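Local coordinates for protein (auracyanin) (Chloroflexus aurantiacus, PDB 1QHQ), which transfers electrons through a type I blue copper site, probably as a soluble electron acceptor for the membrane-bound alternative complex III, at residues A[3-8]-A[96-101]; A[56-61]-A[121-126]. All blocks are in the same frame, centred on the assembly; numbering follows the deposited sequence.

Contact 1 (A[3-8]-A[96-101]); sequences NAPGGS and WTAMLN
Gly6 and Trp96 form a single antiparallel bridge, a hydrogen-bonded pair in which Gly6 N reaches Trp96 O at 3.0 Å and Trp96 N returns to Gly6 O at 2.8 Å, while the touching parts of the two segments run in nearly opposite directions, 169° apart. The Trp96 indole lies over the backbone of Gly6 and Gly7: Gly6 CA makes a CH-pi contact 3.8 Å from the centroid of the Trp96 six-membered ring, and Gly7 N sits nearer the rim of the same face. At the edge of the indole, Trp96 NE1 donates to Ala4 O at 2.9 Å, a bent bond. A phenylalanine in place of Trp96 would probably leave Ala4 O without this donor and cover less of the glycine backbone. Farther along, Asn3 extends CG opposite its own N (chi1 -178°), and its amide pairs twice with the Met99 backbone: OD1 accepts Met99 N at 2.7 Å on an in-plane lone pair, and ND2 donates to Met99 O at 2.9 Å. The bridge sets the N-terminal segment beside the last residue of 93-96, an outermost strand of the five-stranded sheet, and 96-101 meets Phe47 of strand 42-49 through Thr97 and Leu100.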
ATOM      1  N   ASN A   3      10.265  -7.412   7.354  1.00 25.25           N
ATOM      2  CA  ASN A   3       9.032  -7.379   6.536  1.00 21.35           C
ATOM      3  C   ASN A   3       7.832  -7.142   7.439  1.00 21.74           C
ATOM      4  O   ASN A   3       7.254  -8.069   8.017  1.00 20.72           O
ATOM      5  CB  ASN A   3       8.858  -8.703   5.776  1.00 19.95           C
ATOM      6  CG  ASN A   3       7.651  -8.725   4.893  1.00 19.12           C
ATOM      7  OD1 ASN A   3       7.073  -7.653   4.594  1.00 18.74           O
ATOM      8  ND2 ASN A   3       7.244  -9.883   4.363  1.00 16.86           N
ATOM      9  N   ALA A   4       7.415  -5.871   7.549  1.00 21.48           N
ATOM     10  CA  ALA A   4       6.306  -5.531   8.438  1.00 18.87           C
ATOM     11  C   ALA A   4       5.547  -4.317   7.873  1.00 17.26           C
ATOM     12  O   ALA A   4       6.144  -3.529   7.127  1.00 18.12           O
ATOM     13  CB  ALA A   4       6.862  -5.159   9.804  1.00 21.17           C
ATOM     14  N   PRO A   5       4.351  -4.134   8.353  1.00 15.99           N
ATOM     15  CA  PRO A   5       3.564  -2.940   7.985  1.00 15.93           C
ATOM     16  C   PRO A   5       4.246  -1.714   8.548  1.00 14.48           C
ATOM     17  O   PRO A   5       5.067  -1.800   9.479  1.00 16.90           O
ATOM     18  CB  PRO A   5       2.201  -3.202   8.562  1.00 14.53           C
ATOM     19  CG  PRO A   5       2.376  -4.224   9.632  1.00 14.83           C
ATOM     20  CD  PRO A   5       3.616  -5.007   9.275  1.00 14.71           C
ATOM     21  N   GLY A   6       3.837  -0.537   8.109  1.00 12.60           N
ATOM     22  CA  GLY A   6       4.498   0.691   8.612  1.00 12.73           C
ATOM     23  C   GLY A   6       3.875   1.895   7.892  1.00 14.07           C
ATOM     24  O   GLY A   6       2.798   1.780   7.306  1.00 14.76           O
ATOM     25  N   GLY A   7       4.482   3.046   8.125  1.00 15.35           N
ATOM     26  CA  GLY A   7       4.013   4.281   7.502  1.00 14.02           C
ATOM     27  C   GLY A   7       3.902   5.399   8.530  1.00 14.97           C
ATOM     28  O   GLY A   7       3.686   5.213   9.716  1.00 15.22           O
ATOM     29  N   SER A   8       4.024   6.640   7.992  1.00 14.03           N
ATOM     30  CA  SER A   8       3.927   7.792   8.867  1.00 14.70           C
ATOM     31  C   SER A   8       2.582   7.903   9.552  1.00 15.73           C
ATOM     32  O   SER A   8       2.516   8.521  10.612  1.00 15.43           O
ATOM     33  CB  SER A   8       4.238   9.093   8.112  1.00 13.23           C
ATOM     34  OG  SER A   8       3.245   9.316   7.103  1.00 19.06           O
ATOM     35  N   TRP A  96       1.777   1.196   4.804  1.00  9.50           N
ATOM     36  CA  TRP A  96       1.968   0.025   3.947  1.00 11.27           C
ATOM     37  C   TRP A  96       1.658  -1.248   4.748  1.00  9.39           C
ATOM     38  O   TRP A  96       1.832  -1.276   5.967  1.00 10.67           O
ATOM     39  CB  TRP A  96       3.343  -0.065   3.334  1.00 13.00           C
ATOM     40  CG  TRP A  96       4.488  -0.161   4.276  1.00 12.71           C
ATOM     41  CD1 TRP A  96       5.062  -1.310   4.764  1.00 15.13           C
ATOM     42  CD2 TRP A  96       5.281   0.922   4.794  1.00 13.03           C
ATOM     43  NE1 TRP A  96       6.078  -0.993   5.632  1.00 15.56           N
ATOM     44  CE2 TRP A  96       6.301   0.359   5.591  1.00 15.68           C
ATOM     45  CE3 TRP A  96       5.250   2.305   4.617  1.00 14.68           C
ATOM     46  CZ2 TRP A  96       7.272   1.132   6.204  1.00 17.14           C
ATOM     47  CZ3 TRP A  96       6.224   3.081   5.216  1.00 15.78           C
ATOM     48  CH2 TRP A  96       7.209   2.500   6.035  1.00 17.82           C
ATOM     49  N   THR A  97       1.265  -2.279   4.010  1.00  9.12           N
ATOM     50  CA  THR A  97       1.174  -3.620   4.594  1.00 10.05           C
ATOM     51  C   THR A  97       2.578  -4.273   4.437  1.00 12.47           C
ATOM     52  O   THR A  97       3.338  -3.847   3.571  1.00 12.84           O
ATOM     53  CB  THR A  97       0.191  -4.525   3.870  1.00  9.78           C
ATOM     54  OG1 THR A  97       0.656  -4.769   2.512  1.00  9.15           O
ATOM     55  CG2 THR A  97      -1.196  -3.935   3.721  1.00  9.68           C
ATOM     56  N   ALA A  98       2.765  -5.349   5.159  1.00 12.15           N
ATOM     57  CA  ALA A  98       3.901  -6.238   4.895  1.00 10.72           C
ATOM     58  C   ALA A  98       3.784  -6.739   3.442  1.00 10.67           C
ATOM     59  O   ALA A  98       2.766  -6.696   2.787  1.00  9.63           O
ATOM     60  CB  ALA A  98       3.796  -7.429   5.838  1.00 11.16           C
ATOM     61  N   MET A  99       4.922  -7.309   3.009  1.00 13.25           N
ATOM     62  CA  MET A  99       4.951  -7.940   1.676  1.00 12.90           C
ATOM     63  C   MET A  99       4.414  -9.371   1.828  1.00  9.54           C
ATOM     64  O   MET A  99       4.908 -10.094   2.697  1.00 14.86           O
ATOM     65  CB  MET A  99       6.410  -7.945   1.207  1.00 11.72           C
ATOM     66  CG  MET A  99       6.542  -8.463  -0.234  1.00 16.42           C
ATOM     67  SD  MET A  99       5.718  -7.411  -1.423  1.00 13.47           S
ATOM     68  CE  MET A  99       6.704  -5.945  -1.382  1.00 17.25           C
ATOM     69  N   LEU A 100       3.372  -9.684   1.107  1.00 11.69           N
ATOM     70  CA  LEU A 100       2.600 -10.889   1.316  1.00 11.66           C
ATOM     71  C   LEU A 100       2.882 -11.937   0.236  1.00 14.72           C
ATOM     72  O   LEU A 100       2.830 -11.623  -0.946  1.00 14.62           O
ATOM     73  CB  LEU A 100       1.083 -10.529   1.205  1.00 13.91           C
ATOM     74  CG  LEU A 100       0.681  -9.418   2.203  1.00 12.12           C
ATOM     75  CD1 LEU A 100      -0.773  -9.056   1.975  1.00 10.55           C
ATOM     76  CD2 LEU A 100       0.892  -9.874   3.640  1.00 13.25           C
ATOM     77  N   ASN A 101       3.121 -13.169   0.676  1.00 16.50           N
ATOM     78  CA  ASN A 101       3.316 -14.251  -0.316  1.00 16.75           C
ATOM     79  C   ASN A 101       1.966 -14.510  -0.947  1.00 15.36           C
ATOM     80  O   ASN A 101       0.911 -14.134  -0.355  1.00 15.20           O
ATOM     81  CB  ASN A 101       3.797 -15.503   0.436  1.00 16.86           C
ATOM     82  CG  ASN A 101       5.152 -15.350   1.071  1.00 19.52           C
ATOM     83  OD1 ASN A 101       6.037 -14.667   0.575  1.00 24.88           O
ATOM     84  ND2 ASN A 101       5.325 -15.912   2.286  1.00 28.13           N
TER

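Contact 2 (A[56-61]-A[121-126]); sequences QHNWVL and ICTFPG. With CU (copper (II) ion), chain B.
His57 and Cys122 meet at the copper ion through their first torsions: the imidazole is set opposite its carbonyl carbon (chi1 -67°), while the Cys122 thiolate stands opposite its backbone N (chi1 171°). Copper is bound by His57 ND1 at 2.0 Å and by Cys122 SG at 2.2 Å, the sulfur lying near the imidazole plane, at the ring's edge. Two backbone N-H groups also point at this sulfur. Asn58 N donates across the contact at 3.4 Å to Cys122 SG, nearly straight, and Phe124 N donates from the same loop as the cysteine; together they probably temper the charge on the thiolate. This is the type I blue copper site of the cupredoxin fold, which His127 and Met132 complete from the loop leading to strand 133-139. Farther from the metal, beyond the cysteine sulfur, the Asn58 amide holds Thr123 at two points. Asn58 OD1 takes Thr123 N at 2.9 Å on an in-plane lone pair, and Asn58 ND2 donates to Thr123 OG1, a hydroxyl also bonded to Phe84 O. Val60 and Ile121 form an antiparallel hydrogen-bonded pair, with Val60 CB against Ile121 CG1 at 4.0 Å. At the opposite end, the Gln56 side chain meets the Phe124 ring at a slant, its amide plane turned 53° from the ring plane, with Gln56 OE1 3.2 Å from Phe124 CE1.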
ATOM      1  N   GLN A  56       4.436 -12.332  -4.882  1.00 15.06           N
ATOM      2  CA  GLN A  56       4.334 -11.447  -3.739  1.00 14.40           C
ATOM      3  C   GLN A  56       3.813 -10.061  -4.093  1.00 16.60           C
ATOM      4  O   GLN A  56       4.086  -9.542  -5.157  1.00 16.35           O
ATOM      5  CB  GLN A  56       5.711 -11.283  -3.096  1.00 12.72           C
ATOM      6  CG  GLN A  56       6.196 -12.589  -2.454  1.00 12.68           C
ATOM      7  CD  GLN A  56       7.698 -12.533  -2.227  1.00 17.64           C
ATOM      8  OE1 GLN A  56       8.456 -12.541  -3.223  1.00 17.88           O
ATOM      9  NE2 GLN A  56       8.126 -12.423  -1.006  1.00 21.70           N
ATOM     10  N   HIS A  57       3.149  -9.429  -3.096  1.00 15.37           N
ATOM     11  CA  HIS A  57       2.595  -8.098  -3.294  1.00 12.52           C
ATOM     12  C   HIS A  57       2.383  -7.402  -1.926  1.00 14.81           C
ATOM     13  O   HIS A  57       2.182  -8.042  -0.915  1.00 11.99           O
ATOM     14  CB  HIS A  57       1.199  -8.159  -3.897  1.00  8.65           C
ATOM     15  CG  HIS A  57       1.024  -8.661  -5.291  1.00 11.31           C
ATOM     16  ND1 HIS A  57       1.643  -8.054  -6.372  1.00 14.90           N
ATOM     17  CD2 HIS A  57       0.182  -9.575  -5.794  1.00 12.90           C
ATOM     18  CE1 HIS A  57       1.227  -8.637  -7.479  1.00 10.43           C
ATOM     19  NE2 HIS A  57       0.345  -9.577  -7.171  1.00 11.99           N
ATOM     20  N   ASN A  58       2.448  -6.063  -2.017  1.00 12.19           N
ATOM     21  CA  ASN A  58       2.099  -5.288  -0.796  1.00 11.08           C
ATOM     22  C   ASN A  58       1.204  -4.139  -1.290  1.00 10.02           C
ATOM     23  O   ASN A  58       0.849  -4.022  -2.419  1.00  9.29           O
ATOM     24  CB  ASN A  58       3.250  -4.817  -0.004  1.00 10.58           C
ATOM     25  CG  ASN A  58       4.111  -3.745  -0.607  1.00  8.66           C
ATOM     26  OD1 ASN A  58       3.915  -3.454  -1.801  1.00 11.58           O
ATOM     27  ND2 ASN A  58       5.033  -3.166   0.138  1.00 13.21           N
ATOM     28  N   TRP A  59       0.695  -3.387  -0.296  1.00  8.85           N
ATOM     29  CA  TRP A  59      -0.112  -2.183  -0.570  1.00 10.38           C
ATOM     30  C   TRP A  59       0.567  -1.024   0.148  1.00  8.90           C
ATOM     31  O   TRP A  59       0.814  -1.097   1.386  1.00  8.73           O
ATOM     32  CB  TRP A  59      -1.530  -2.371  -0.096  1.00  9.62           C
ATOM     33  CG  TRP A  59      -2.447  -1.192  -0.340  1.00  8.74           C
ATOM     34  CD1 TRP A  59      -3.217  -1.022  -1.445  1.00  8.89           C
ATOM     35  CD2 TRP A  59      -2.698  -0.081   0.523  1.00  9.88           C
ATOM     36  NE1 TRP A  59      -3.963   0.160  -1.323  1.00 11.07           N
ATOM     37  CE2 TRP A  59      -3.601   0.742  -0.133  1.00  8.70           C
ATOM     38  CE3 TRP A  59      -2.205   0.275   1.786  1.00  8.70           C
ATOM     39  CZ2 TRP A  59      -4.123   1.911   0.465  1.00  8.92           C
ATOM     40  CZ3 TRP A  59      -2.686   1.465   2.372  1.00 11.37           C
ATOM     41  CH2 TRP A  59      -3.597   2.263   1.689  1.00  9.24           C
ATOM     42  N   VAL A  60       0.909   0.005  -0.602  1.00  8.52           N
ATOM     43  CA  VAL A  60       1.665   1.139  -0.094  1.00 10.35           C
ATOM     44  C   VAL A  60       1.005   2.458  -0.504  1.00 10.30           C
ATOM     45  O   VAL A  60       0.874   2.753  -1.660  1.00  9.64           O
ATOM     46  CB  VAL A  60       3.124   1.194  -0.607  1.00 10.22           C
ATOM     47  CG1 VAL A  60       3.884   2.356   0.048  1.00 12.24           C
ATOM     48  CG2 VAL A  60       3.825  -0.119  -0.272  1.00  9.77           C
ATOM     49  N   LEU A  61       0.566   3.222   0.526  1.00  9.99           N
ATOM     50  CA  LEU A  61      -0.055   4.539   0.209  1.00  9.90           C
ATOM     51  C   LEU A  61       0.999   5.627   0.319  1.00 10.41           C
ATOM     52  O   LEU A  61       1.680   5.714   1.326  1.00 10.29           O
ATOM     53  CB  LEU A  61      -1.168   4.771   1.264  1.00  9.25           C
ATOM     54  CG  LEU A  61      -1.824   6.174   1.090  1.00  8.05           C
ATOM     55  CD1 LEU A  61      -2.573   6.193  -0.241  1.00  8.69           C
ATOM     56  CD2 LEU A  61      -2.806   6.427   2.227  1.00 10.59           C
ATOM     57  N   ILE A 121       0.532   2.014  -4.317  1.00 10.85           N
ATOM     58  CA  ILE A 121       1.304   1.177  -5.256  1.00 10.47           C
ATOM     59  C   ILE A 121       1.693  -0.101  -4.541  1.00 11.41           C
ATOM     60  O   ILE A 121       1.580  -0.262  -3.323  1.00  9.21           O
ATOM     61  CB  ILE A 121       2.640   1.874  -5.684  1.00 12.90           C
ATOM     62  CG1 ILE A 121       3.554   2.092  -4.521  1.00 12.59           C
ATOM     63  CG2 ILE A 121       2.305   3.195  -6.403  1.00 11.67           C
ATOM     64  CD1 ILE A 121       4.881   2.806  -4.848  1.00  9.76           C
ATOM     65  N   CYS A 122       2.257  -1.026  -5.319  1.00  9.50           N
ATOM     66  CA  CYS A 122       2.936  -2.185  -4.758  1.00 13.46           C
ATOM     67  C   CYS A 122       4.448  -1.928  -4.963  1.00 12.84           C
ATOM     68  O   CYS A 122       4.796  -1.436  -6.045  1.00 11.85           O
ATOM     69  CB  CYS A 122       2.507  -3.447  -5.447  1.00 13.05           C
ATOM     70  SG  CYS A 122       3.507  -4.899  -4.979  1.00 11.85           S
ATOM     71  N   THR A 123       5.260  -2.182  -3.977  1.00 14.02           N
ATOM     72  CA  THR A 123       6.688  -1.949  -4.106  1.00 11.78           C
ATOM     73  C   THR A 123       7.505  -3.204  -4.399  1.00 13.99           C
ATOM     74  O   THR A 123       8.738  -3.050  -4.461  1.00 13.99           O
ATOM     75  CB  THR A 123       7.289  -1.216  -2.917  1.00 12.55           C
ATOM     76  OG1 THR A 123       7.072  -1.904  -1.686  1.00 11.65           O
ATOM     77  CG2 THR A 123       6.678   0.195  -2.857  1.00 11.26           C
ATOM     78  N   PHE A 124       6.863  -4.329  -4.637  1.00 12.55           N
ATOM     79  CA  PHE A 124       7.736  -5.505  -5.026  1.00 13.87           C
ATOM     80  C   PHE A 124       8.411  -5.113  -6.348  1.00 13.58           C
ATOM     81  O   PHE A 124       7.773  -4.544  -7.207  1.00 12.89           O
ATOM     82  CB  PHE A 124       6.829  -6.710  -5.237  1.00 10.68           C
ATOM     83  CG  PHE A 124       7.707  -7.955  -5.284  1.00 15.20           C
ATOM     84  CD1 PHE A 124       8.199  -8.510  -4.137  1.00 14.07           C
ATOM     85  CD2 PHE A 124       8.120  -8.407  -6.535  1.00 16.58           C
ATOM     86  CE1 PHE A 124       9.056  -9.604  -4.204  1.00 17.67           C
ATOM     87  CE2 PHE A 124       8.985  -9.490  -6.598  1.00 17.76           C
ATOM     88  CZ  PHE A 124       9.454 -10.079  -5.441  1.00 19.43           C
ATOM     89  N   PRO A 125       9.700  -5.387  -6.464  1.00 15.66           N
ATOM     90  CA  PRO A 125      10.458  -4.992  -7.657  1.00 15.90           C
ATOM     91  C   PRO A 125       9.743  -5.204  -8.951  1.00 15.30           C
ATOM     92  O   PRO A 125       9.236  -6.266  -9.274  1.00 17.15           O
ATOM     93  CB  PRO A 125      11.707  -5.885  -7.577  1.00 14.88           C
ATOM     94  CG  PRO A 125      11.901  -6.111  -6.129  1.00 16.28           C
ATOM     95  CD  PRO A 125      10.505  -6.160  -5.516  1.00 16.21           C
ATOM     96  N   GLY A 126       9.644  -4.107  -9.762  1.00 15.59           N
ATOM     97  CA  GLY A 126       8.976  -4.174 -11.024  1.00 16.47           C
ATOM     98  C   GLY A 126       7.506  -3.945 -11.085  1.00 15.53           C
ATOM     99  O   GLY A 126       6.933  -3.626 -12.140  1.00 16.54           O
TER
HETATM  100 CU    CU B 141       2.891  -6.466  -6.387  1.00 13.92          CU

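Burial separates the two contacts: contact 2 is largely interior and includes two copper ligands, whereas contact 1 is only partly buried and attaches the N-terminal segment to the protein. Contact 1 relies on backbone bonds beside an indole and, separately, a paired side-chain amide; contact 2 adds metal coordination and amide-to-sulfur bonds to a strand pairing. Segments 96-101 and 56-61 are direct neighbours, with probable hydrogen bonds from Leu100 N to His57 O and from Thr97 N to Trp59 O, both 2.9 Å. Segment 56-61 is therefore flanked by 96-101 and 121-126. Met99 SD packs 3.4 Å from His57 C, so the outer contact reaches the backbone of a copper ligand.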